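Local coordinates for protein aromatic-amino-acid:2-oxoglutarate transaminase (Candida albicans, PDB 6HND) that probably transfers amino groups between aromatic amino acids, perhaps also 2-aminoadipate, and 2-oxoglutarate, using pyridoxal 5'-phosphate as cofactor, at residues I277-P282 against V333-T338; F161-A166 against G350-H355; G169-A174 against L195-N200. All blocks are in the same frame, centred on the assembly; numbering follows the deposited sequence.

Interaction 1. Residues I277-P282 against V333-T338; sequences IIEDDP and VLRVET. With PLP (pyridoxal-5'-phosphate), chain E.
Ile277-Asp280 runs parallel to Val333-Thr338, the strand axes 4.7 Å apart and 19° from alignment, with backbone bonds alternating from Leu334 N on Ile277 O (2.9 Å) to Asp281 N on Val336 O. On the face of Glu279, Arg335 dominates. Its chain is extended from a CG anti to the backbone N (chi1 175°), which carries the guanidinium to a cluster of acids. NH1 meets Glu279 OE1 at 2.8 Å, leaving in the guanidinium plane but striking the oxygen from above its carboxylate; Ser323 OG binds the same oxygen. NH2 takes the anti lone pair of Asp281 OD2 (2.6 Å), while Asp281 CB lies over a guanidinium face. NE, at 2.8 Å, and NH2 together hold Glu337 OE2 side-on. Asp280 points to the other face, where OD2, also bonded by Tyr245 OH, sits 2.7 Å from PLP N1, the aspartate-pyridine pairing of fold type I aminotransferases. Further along, Thr338 OG1 bonds PLP O2P, and its CG2 packs on Pro282 CB. With three buried carboxylates round it, Arg335 probably stays charged and cannot easily turn, tying together two strands whose C-terminal ends carry cofactor ligands.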
loop_
_atom_site.group_PDB
_atom_site.type_symbol
_atom_site.label_atom_id
_atom_site.label_comp_id
_atom_site.label_asym_id
_atom_site.label_seq_id
_atom_site.Cartn_x
_atom_site.Cartn_y
_atom_site.Cartn_z
ATOM N N ILE B 277 19.264 4.297 -14.062
ATOM C CA ILE B 277 19.534 4.993 -12.783
ATOM C C ILE B 277 18.231 5.037 -11.973
ATOM O O ILE B 277 17.235 5.620 -12.439
ATOM C CB ILE B 277 20.116 6.389 -13.035
ATOM C CG1 ILE B 277 21.402 6.309 -13.862
ATOM C CG2 ILE B 277 20.321 7.122 -11.701
ATOM C CD1 ILE B 277 21.899 7.662 -14.348
ATOM N N ILE B 278 18.249 4.430 -10.792
ATOM C CA ILE B 278 17.219 4.668 -9.738
ATOM C C ILE B 278 17.805 5.747 -8.813
ATOM O O ILE B 278 18.827 5.493 -8.145
ATOM C CB ILE B 278 16.843 3.356 -9.022
ATOM C CG1 ILE B 278 16.303 2.313 -9.998
ATOM C CG2 ILE B 278 15.846 3.616 -7.902
ATOM C CD1 ILE B 278 16.334 0.892 -9.475
ATOM N N GLU B 279 17.191 6.923 -8.828
ATOM C CA GLU B 279 17.561 8.089 -8.001
ATOM C C GLU B 279 16.578 8.146 -6.836
ATOM O O GLU B 279 15.344 8.273 -7.076
ATOM C CB GLU B 279 17.519 9.389 -8.821
ATOM C CG GLU B 279 17.881 10.632 -8.009
ATOM C CD GLU B 279 17.806 11.948 -8.806
ATOM O OE1 GLU B 279 16.691 12.325 -9.250
ATOM O OE2 GLU B 279 18.851 12.619 -8.953
ATOM N N ASP B 280 17.090 8.029 -5.624
ATOM C CA ASP B 280 16.273 8.149 -4.396
ATOM C C ASP B 280 16.636 9.507 -3.798
ATOM O O ASP B 280 17.819 9.737 -3.651
ATOM C CB ASP B 280 16.520 6.926 -3.505
ATOM C CG ASP B 280 15.672 6.804 -2.246
ATOM O OD1 ASP B 280 14.754 7.638 -2.036
ATOM O OD2 ASP B 280 15.935 5.848 -1.489
ATOM N N ASP B 281 15.656 10.374 -3.535
ATOM C CA ASP B 281 15.884 11.729 -2.987
ATOM C C ASP B 281 14.797 12.078 -1.969
ATOM O O ASP B 281 13.980 12.954 -2.197
ATOM C CB ASP B 281 15.945 12.778 -4.109
ATOM C CG ASP B 281 16.561 14.076 -3.614
ATOM O OD1 ASP B 281 17.586 13.972 -2.889
ATOM O OD2 ASP B 281 15.993 15.171 -3.915
ATOM N N PRO B 282 14.790 11.441 -0.778
ATOM C CA PRO B 282 13.845 11.802 0.276
ATOM C C PRO B 282 14.062 13.147 1.000
ATOM O O PRO B 282 13.095 13.656 1.521
ATOM C CB PRO B 282 13.964 10.623 1.242
ATOM C CG PRO B 282 15.378 10.126 1.033
ATOM C CD PRO B 282 15.658 10.313 -0.435
ATOM N N VAL B 333 16.385 7.283 -16.347
ATOM C CA VAL B 333 16.273 7.669 -14.912
ATOM C C VAL B 333 14.842 7.467 -14.414
ATOM O O VAL B 333 13.868 7.955 -15.073
ATOM C CB VAL B 333 16.690 9.133 -14.699
ATOM C CG1 VAL B 333 16.445 9.612 -13.278
ATOM C CG2 VAL B 333 18.146 9.322 -15.088
ATOM N N LEU B 334 14.729 6.869 -13.232
ATOM C CA LEU B 334 13.476 6.858 -12.446
ATOM C C LEU B 334 13.767 7.580 -11.131
ATOM O O LEU B 334 14.629 7.095 -10.370
ATOM C CB LEU B 334 13.060 5.398 -12.217
ATOM C CG LEU B 334 11.706 5.196 -11.549
ATOM C CD1 LEU B 334 11.172 3.815 -11.874
ATOM C CD2 LEU B 334 11.816 5.397 -10.037
ATOM N N ARG B 335 13.086 8.688 -10.868
ATOM C CA ARG B 335 13.284 9.450 -9.597
ATOM C C ARG B 335 12.245 9.008 -8.555
ATOM O O ARG B 335 11.025 9.032 -8.864
ATOM C CB ARG B 335 13.189 10.961 -9.805
ATOM C CG ARG B 335 13.272 11.733 -8.500
ATOM C CD ARG B 335 13.088 13.223 -8.701
ATOM N NE ARG B 335 13.171 14.020 -7.480
ATOM C CZ ARG B 335 14.291 14.384 -6.873
ATOM N NH1 ARG B 335 15.462 13.984 -7.333
ATOM N NH2 ARG B 335 14.222 15.128 -5.778
ATOM N N VAL B 336 12.708 8.624 -7.368
ATOM C CA VAL B 336 11.811 8.303 -6.223
ATOM C C VAL B 336 11.701 9.495 -5.264
ATOM O O VAL B 336 12.741 9.945 -4.728
ATOM C CB VAL B 336 12.329 7.047 -5.502
ATOM C CG1 VAL B 336 11.460 6.695 -4.291
ATOM C CG2 VAL B 336 12.402 5.899 -6.488
ATOM N N GLU B 337 10.480 9.948 -5.018
ATOM C CA GLU B 337 10.165 10.988 -4.008
ATOM C C GLU B 337 9.272 10.395 -2.913
ATOM O O GLU B 337 8.648 9.340 -3.172
ATOM C CB GLU B 337 9.448 12.168 -4.661
ATOM C CG GLU B 337 10.339 13.006 -5.550
ATOM C CD GLU B 337 10.573 14.447 -5.122
ATOM O OE1 GLU B 337 10.191 14.848 -3.989
ATOM O OE2 GLU B 337 11.161 15.153 -5.909
ATOM N N THR B 338 9.227 11.061 -1.747
ATOM C CA THR B 338 8.323 10.736 -0.611
ATOM C C THR B 338 7.874 12.034 0.085
ATOM O O THR B 338 8.608 13.059 0.010
ATOM C CB THR B 338 8.997 9.748 0.354
ATOM O OG1 THR B 338 8.138 9.358 1.434
ATOM C CG2 THR B 338 10.265 10.317 0.943
HETATM N N1 PLP E . 15.436 5.953 1.133
HETATM C C2 PLP E . 16.203 6.663 1.949
HETATM C C2A PLP E . 17.575 6.998 1.470
HETATM C C3 PLP E . 15.712 7.110 3.207
HETATM O O3 PLP E . 16.527 7.846 4.022
HETATM C C4 PLP E . 14.390 6.773 3.600
HETATM C C4A PLP E . 13.845 7.320 4.865
HETATM C C5 PLP E . 13.603 6.028 2.695
HETATM C C6 PLP E . 14.177 5.639 1.509
HETATM C C5A PLP E . 12.223 5.523 3.025
HETATM O O4P PLP E . 11.166 6.518 2.979
HETATM P P PLP E . 9.626 6.065 3.202
HETATM O O1P PLP E . 9.467 4.693 2.559
HETATM O O2P PLP E . 8.882 7.218 2.532
HETATM O O3P PLP E . 9.406 6.011 4.679
HETATM O O HOH W 1 12.682 9.422 -1.809
HETATM O O HOH W 2 11.312 13.331 -1.991
HETATM O O HOH W 3 10.003 13.745 1.986
#

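Interaction 2. Residues F161-A166 against G350-H355; sequences FITTGA and GFIVGH. With PLP (pyridoxal-5'-phosphate), chain E.
Thr163 and Gly350 meet at the tight end of this antiparallel pairing, in which Phe161-Thr163 and Gly350-His355 run at 143° to one another. Thr163 N bonds Gly350 O at 2.9 Å, and Gly350 N returns to Thr163 O at 3.0 Å; in both bonds the donor stands well above the carbonyl plane. The hydroxyl of Thr163 sits between its own backbone N and carbonyl carbon (chi1 67°), which lays OG1 against the bare backbone of Gly350, 3.0 Å from Gly350 C. That approach is possible because Gly350 has no side chain on this face. The Thr163 and Ile352 side chains cross at about a right angle, CG2 to CG2 at 4.0 Å, and Phe161 CB packs 3.8 Å from Ile352 CG1.

The looser part is made of the aromatic ends. Phe161 carries its ring away to helix 356-369, against Ile359 and Lys363, while the Phe351 ring leaves toward Ile147 of helix 137-151; Ile162 CD1 merely brushes Phe351 CB at 4.2 Å. Val353 to His355 touch nothing of 161-166, but Gly354 is still backbone-bonded to Asn159, earlier on the same strand.

At the other end the chain leaves the sheet through Gly165, which, with its positive phi, is the N-cap residue just before helix 166-177. Ala166 N then points straight at PLP O2P, 2.9 Å away at 176°, and Ser167 N is also hydrogen-bonded to PLP. Amides at a helix start would be expected to stabilise the phosphate's negative charge, and this strand pairing leads directly into the loop and helix start that hold it.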
loop_
_atom_site.group_PDB
_atom_site.type_symbol
_atom_site.label_atom_id
_atom_site.label_comp_id
_atom_site.label_asym_id
_atom_site.label_seq_id
_atom_site.Cartn_x
_atom_site.Cartn_y
_atom_site.Cartn_z
ATOM N N PHE B 161 3.521 9.061 -10.794
ATOM C CA PHE B 161 2.684 7.967 -10.250
ATOM C C PHE B 161 2.711 8.046 -8.717
ATOM O O PHE B 161 3.803 7.976 -8.132
ATOM C CB PHE B 161 3.237 6.632 -10.731
ATOM C CG PHE B 161 2.331 5.467 -10.497
ATOM C CD1 PHE B 161 2.336 4.802 -9.285
ATOM C CD2 PHE B 161 1.502 5.008 -11.506
ATOM C CE1 PHE B 161 1.513 3.708 -9.083
ATOM C CE2 PHE B 161 0.695 3.904 -11.310
ATOM C CZ PHE B 161 0.704 3.257 -10.095
ATOM N N ILE B 162 1.549 8.187 -8.091
ATOM C CA ILE B 162 1.446 8.281 -6.612
ATOM C C ILE B 162 1.815 6.908 -6.029
ATOM O O ILE B 162 1.248 5.890 -6.486
ATOM C CB ILE B 162 0.048 8.747 -6.181
ATOM C CG1 ILE B 162 -0.324 10.094 -6.795
ATOM C CG2 ILE B 162 -0.054 8.758 -4.660
ATOM C CD1 ILE B 162 0.771 11.153 -6.685
ATOM N N THR B 163 2.730 6.907 -5.051
ATOM C CA THR B 163 3.182 5.710 -4.299
ATOM C C THR B 163 2.796 5.823 -2.830
ATOM O O THR B 163 2.238 6.861 -2.421
ATOM C CB THR B 163 4.696 5.552 -4.396
ATOM O OG1 THR B 163 5.242 6.660 -3.674
ATOM C CG2 THR B 163 5.183 5.532 -5.833
ATOM N N THR B 164 3.134 4.804 -2.051
ATOM C CA THR B 164 2.901 4.812 -0.589
ATOM C C THR B 164 4.197 5.181 0.147
ATOM O O THR B 164 4.278 4.900 1.333
ATOM C CB THR B 164 2.235 3.501 -0.161
ATOM O OG1 THR B 164 2.997 2.344 -0.533
ATOM C CG2 THR B 164 0.853 3.396 -0.773
ATOM N N GLY B 165 5.151 5.817 -0.534
ATOM C CA GLY B 165 6.403 6.313 0.071
ATOM C C GLY B 165 7.624 5.951 -0.743
ATOM O O GLY B 165 7.486 5.394 -1.834
ATOM N N ALA B 166 8.803 6.226 -0.213
ATOM C CA ALA B 166 10.075 5.998 -0.916
ATOM C C ALA B 166 10.309 4.496 -1.142
ATOM O O ALA B 166 10.642 4.111 -2.281
ATOM C CB ALA B 166 11.194 6.634 -0.146
ATOM N N GLY B 350 4.044 9.052 -1.468
ATOM C CA GLY B 350 5.146 9.626 -2.246
ATOM C C GLY B 350 4.788 9.649 -3.709
ATOM O O GLY B 350 3.582 9.505 -4.031
ATOM N N PHE B 351 5.788 9.784 -4.578
ATOM C CA PHE B 351 5.570 9.597 -6.030
ATOM C C PHE B 351 6.884 9.192 -6.686
ATOM O O PHE B 351 7.958 9.411 -6.118
ATOM C CB PHE B 351 4.925 10.848 -6.645
ATOM C CG PHE B 351 5.736 12.112 -6.544
ATOM C CD1 PHE B 351 5.667 12.913 -5.416
ATOM C CD2 PHE B 351 6.560 12.496 -7.583
ATOM C CE1 PHE B 351 6.414 14.077 -5.339
ATOM C CE2 PHE B 351 7.327 13.647 -7.490
ATOM C CZ PHE B 351 7.259 14.430 -6.368
ATOM N N ILE B 352 6.767 8.647 -7.885
ATOM C CA ILE B 352 7.920 8.417 -8.782
ATOM C C ILE B 352 7.724 9.277 -10.034
ATOM O O ILE B 352 6.578 9.679 -10.337
ATOM C CB ILE B 352 8.142 6.928 -9.103
ATOM C CG1 ILE B 352 6.943 6.296 -9.799
ATOM C CG2 ILE B 352 8.550 6.189 -7.839
ATOM C CD1 ILE B 352 7.145 4.868 -10.153
ATOM N N VAL B 353 8.847 9.597 -10.674
ATOM C CA VAL B 353 8.926 10.344 -11.952
ATOM C C VAL B 353 9.765 9.467 -12.859
ATOM O O VAL B 353 10.824 9.039 -12.383
ATOM C CB VAL B 353 9.583 11.715 -11.766
ATOM C CG1 VAL B 353 9.477 12.579 -13.019
ATOM C CG2 VAL B 353 9.054 12.427 -10.531
ATOM N N GLY B 354 9.268 9.192 -14.063
ATOM C CA GLY B 354 9.952 8.366 -15.071
ATOM C C GLY B 354 9.263 8.441 -16.415
ATOM O O GLY B 354 8.239 9.178 -16.537
ATOM N N HIS B 355 9.804 7.720 -17.402
ATOM C CA HIS B 355 9.217 7.629 -18.762
ATOM C C HIS B 355 7.789 7.069 -18.666
ATOM O O HIS B 355 7.553 6.105 -17.868
ATOM C CB HIS B 355 10.117 6.805 -19.706
ATOM C CG HIS B 355 9.817 7.048 -21.154
ATOM N ND1 HIS B 355 8.897 6.290 -21.851
ATOM C CD2 HIS B 355 10.278 7.994 -22.016
ATOM C CE1 HIS B 355 8.816 6.754 -23.081
ATOM N NE2 HIS B 355 9.656 7.804 -23.209
HETATM N N1 PLP E . 15.436 5.953 1.133
HETATM C C2 PLP E . 16.203 6.663 1.949
HETATM C C2A PLP E . 17.575 6.998 1.470
HETATM C C3 PLP E . 15.712 7.110 3.207
HETATM O O3 PLP E . 16.527 7.846 4.022
HETATM C C4 PLP E . 14.390 6.773 3.600
HETATM C C4A PLP E . 13.845 7.320 4.865
HETATM C C5 PLP E . 13.603 6.028 2.695
HETATM C C6 PLP E . 14.177 5.639 1.509
HETATM C C5A PLP E . 12.223 5.523 3.025
HETATM O O4P PLP E . 11.166 6.518 2.979
HETATM P P PLP E . 9.626 6.065 3.202
HETATM O O1P PLP E . 9.467 4.693 2.559
HETATM O O2P PLP E . 8.882 7.218 2.532
HETATM O O3P PLP E . 9.406 6.011 4.679
#

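Interaction 3. Residues G169-A174 against L195-N200; sequences GLNKAA and LRFSDN
The Phe197 ring has Asn171 CB over one face, a CH-pi contact 4.2 Å from the ring centroid and displaced toward the rim, while Leu170 CB comes to 3.7 Å from Phe197 CD2. The Asn171 amide is not stacked on the ring, since the two planes stand 64° apart. A chi1 of -175° turns this amide beside its own carbonyl carbon and past the ring toward the ring's root, and OD1 ends 3.4 Å from Phe197 CB. Ala174, one turn further on, sets its methyl 3.7 Å from Phe197 O, against the backbone of the second helix. The two segments run in roughly the same direction, their axes inclined by 28°, with the Phe197 side chain lying against Leu170, Asn171 and Ala174.

The polar side closes through a water. It donates to Asn171 OD1 and Phe197 O, at 2.8 and 2.9 Å, and accepts from Asn200 ND2 at 3.0 Å. Asn171 ND2 is used differently, bonding Tyr365 OH, so both ends of this buried amide are occupied. The second subunit reaches the contact as well, with its Asp367 packing on Phe197 and its Val369 on Asn171.

Leu170 continues inward to Phe191 and comes near the bound PLP. Helices 166-177 and 193-200 are therefore joined directly by apolar and CH-pi packing, with one water bridging three of their polar atoms, a join that lies between the cofactor pocket and the dimer interface.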
loop_
_atom_site.group_PDB
_atom_site.type_symbol
_atom_site.label_atom_id
_atom_site.label_comp_id
_atom_site.label_asym_id
_atom_site.label_seq_id
_atom_site.Cartn_x
_atom_site.Cartn_y
_atom_site.Cartn_z
ATOM N N GLY B 169 8.178 3.262 -3.850
ATOM C CA GLY B 169 8.812 3.718 -5.108
ATOM C C GLY B 169 10.013 2.859 -5.509
ATOM O O GLY B 169 10.112 2.479 -6.680
ATOM N N LEU B 170 10.888 2.542 -4.552
ATOM C CA LEU B 170 12.109 1.715 -4.759
ATOM C C LEU B 170 11.758 0.272 -5.152
ATOM O O LEU B 170 12.483 -0.330 -5.964
ATOM C CB LEU B 170 12.935 1.724 -3.472
ATOM C CG LEU B 170 13.558 3.064 -3.086
ATOM C CD1 LEU B 170 14.226 2.941 -1.729
ATOM C CD2 LEU B 170 14.534 3.535 -4.153
ATOM N N ASN B 171 10.706 -0.292 -4.583
ATOM C CA ASN B 171 10.248 -1.654 -4.947
ATOM C C ASN B 171 9.663 -1.622 -6.363
ATOM O O ASN B 171 9.947 -2.521 -7.148
ATOM C CB ASN B 171 9.264 -2.209 -3.928
ATOM C CG ASN B 171 8.909 -3.634 -4.270
ATOM O OD1 ASN B 171 9.830 -4.466 -4.335
ATOM N ND2 ASN B 171 7.619 -3.898 -4.507
ATOM N N LYS B 172 8.896 -0.591 -6.672
ATOM C CA LYS B 172 8.345 -0.360 -8.020
ATOM C C LYS B 172 9.500 -0.281 -9.032
ATOM O O LYS B 172 9.386 -0.863 -10.116
ATOM C CB LYS B 172 7.471 0.890 -7.960
ATOM C CG LYS B 172 6.103 0.692 -7.303
ATOM C CD LYS B 172 5.393 2.022 -6.987
ATOM C CE LYS B 172 3.888 1.887 -6.968
ATOM N NZ LYS B 172 3.389 0.960 -5.910
ATOM N N ALA B 173 10.586 0.412 -8.693
ATOM C CA ALA B 173 11.724 0.644 -9.597
ATOM C C ALA B 173 12.523 -0.643 -9.749
ATOM O O ALA B 173 12.926 -0.939 -10.864
ATOM C CB ALA B 173 12.610 1.725 -9.040
ATOM N N ALA B 174 12.827 -1.335 -8.656
ATOM C CA ALA B 174 13.520 -2.640 -8.713
ATOM C C ALA B 174 12.709 -3.577 -9.616
ATOM O O ALA B 174 13.289 -4.171 -10.532
ATOM C CB ALA B 174 13.687 -3.214 -7.335
ATOM N N LEU B 195 17.757 -3.613 -0.558
ATOM C CA LEU B 195 18.235 -4.967 -0.913
ATOM C C LEU B 195 17.086 -5.982 -0.839
ATOM O O LEU B 195 17.156 -7.005 -1.550
ATOM C CB LEU B 195 19.395 -5.339 0.005
ATOM C CG LEU B 195 20.585 -4.386 -0.082
ATOM C CD1 LEU B 195 21.593 -4.702 1.014
ATOM C CD2 LEU B 195 21.221 -4.417 -1.468
ATOM N N ARG B 196 16.053 -5.738 -0.035
ATOM C CA ARG B 196 14.889 -6.655 0.001
ATOM C C ARG B 196 14.164 -6.588 -1.355
ATOM O O ARG B 196 13.734 -7.646 -1.878
ATOM C CB ARG B 196 13.972 -6.272 1.156
ATOM C CG ARG B 196 14.581 -6.508 2.530
ATOM C CD ARG B 196 13.545 -6.123 3.574
ATOM N NE ARG B 196 13.727 -6.742 4.886
ATOM C CZ ARG B 196 13.197 -7.905 5.288
ATOM N NH1 ARG B 196 12.435 -8.639 4.485
ATOM N NH2 ARG B 196 13.439 -8.327 6.521
ATOM N N PHE B 197 14.042 -5.386 -1.918
ATOM C CA PHE B 197 13.299 -5.128 -3.172
ATOM C C PHE B 197 14.109 -5.665 -4.352
ATOM O O PHE B 197 13.499 -6.248 -5.244
ATOM C CB PHE B 197 13.002 -3.644 -3.340
ATOM C CG PHE B 197 12.611 -2.909 -2.090
ATOM C CD1 PHE B 197 11.768 -3.496 -1.154
ATOM C CD2 PHE B 197 13.044 -1.603 -1.879
ATOM C CE1 PHE B 197 11.399 -2.809 -0.007
ATOM C CE2 PHE B 197 12.651 -0.907 -0.742
ATOM C CZ PHE B 197 11.858 -1.519 0.200
ATOM N N SER B 198 15.430 -5.486 -4.356
ATOM C CA SER B 198 16.287 -6.023 -5.438
ATOM C C SER B 198 16.257 -7.560 -5.308
ATOM O O SER B 198 15.979 -8.226 -6.323
ATOM C CB SER B 198 17.692 -5.414 -5.466
ATOM O OG SER B 198 18.409 -5.677 -4.271
ATOM N N ASP B 199 16.404 -8.096 -4.097
ATOM C CA ASP B 199 16.316 -9.562 -3.842
ATOM C C ASP B 199 14.963 -10.099 -4.363
ATOM O O ASP B 199 14.946 -11.132 -5.053
ATOM C CB ASP B 199 16.500 -9.891 -2.363
ATOM C CG ASP B 199 16.162 -11.343 -2.072
ATOM O OD1 ASP B 199 17.005 -12.212 -2.404
ATOM O OD2 ASP B 199 15.025 -11.596 -1.594
ATOM N N ASN B 200 13.865 -9.402 -4.081
ATOM C CA ASN B 200 12.514 -9.751 -4.575
ATOM C C ASN B 200 12.503 -9.846 -6.102
ATOM O O ASN B 200 11.707 -10.601 -6.619
ATOM C CB ASN B 200 11.477 -8.719 -4.140
ATOM C CG ASN B 200 10.055 -9.211 -4.339
ATOM O OD1 ASN B 200 9.664 -10.254 -3.812
ATOM N ND2 ASN B 200 9.272 -8.438 -5.062
HETATM O O HOH W 4 10.764 -6.181 -6.345
#

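How the interactions relate
Interactions 1 and 2 belong to one mixed sheet: strands 333-338 and 350-355 are neighbours in it, joined by probable hydrogen bonds such as Arg335 N to Val353 O, and both contacts reach the same PLP, interaction 1 with side chains and interaction 2 with a backbone amide. Interaction 3 packs against them through helix 166-177, which follows strand 158-163 in the chain; Ala173 touches Ile278 and Leu334, Gly169 meets Ile352, and Leu170 lies on Asp280. All three are largely buried, but interaction 3 is farthest from the chain centre and borders the second subunit. Both strand pairs are backbone-bonded; interaction 1 adds buried salt bridges, interaction 2 mostly apolar side chains, while interaction 3 relies on CH-pi packing and a water bridge.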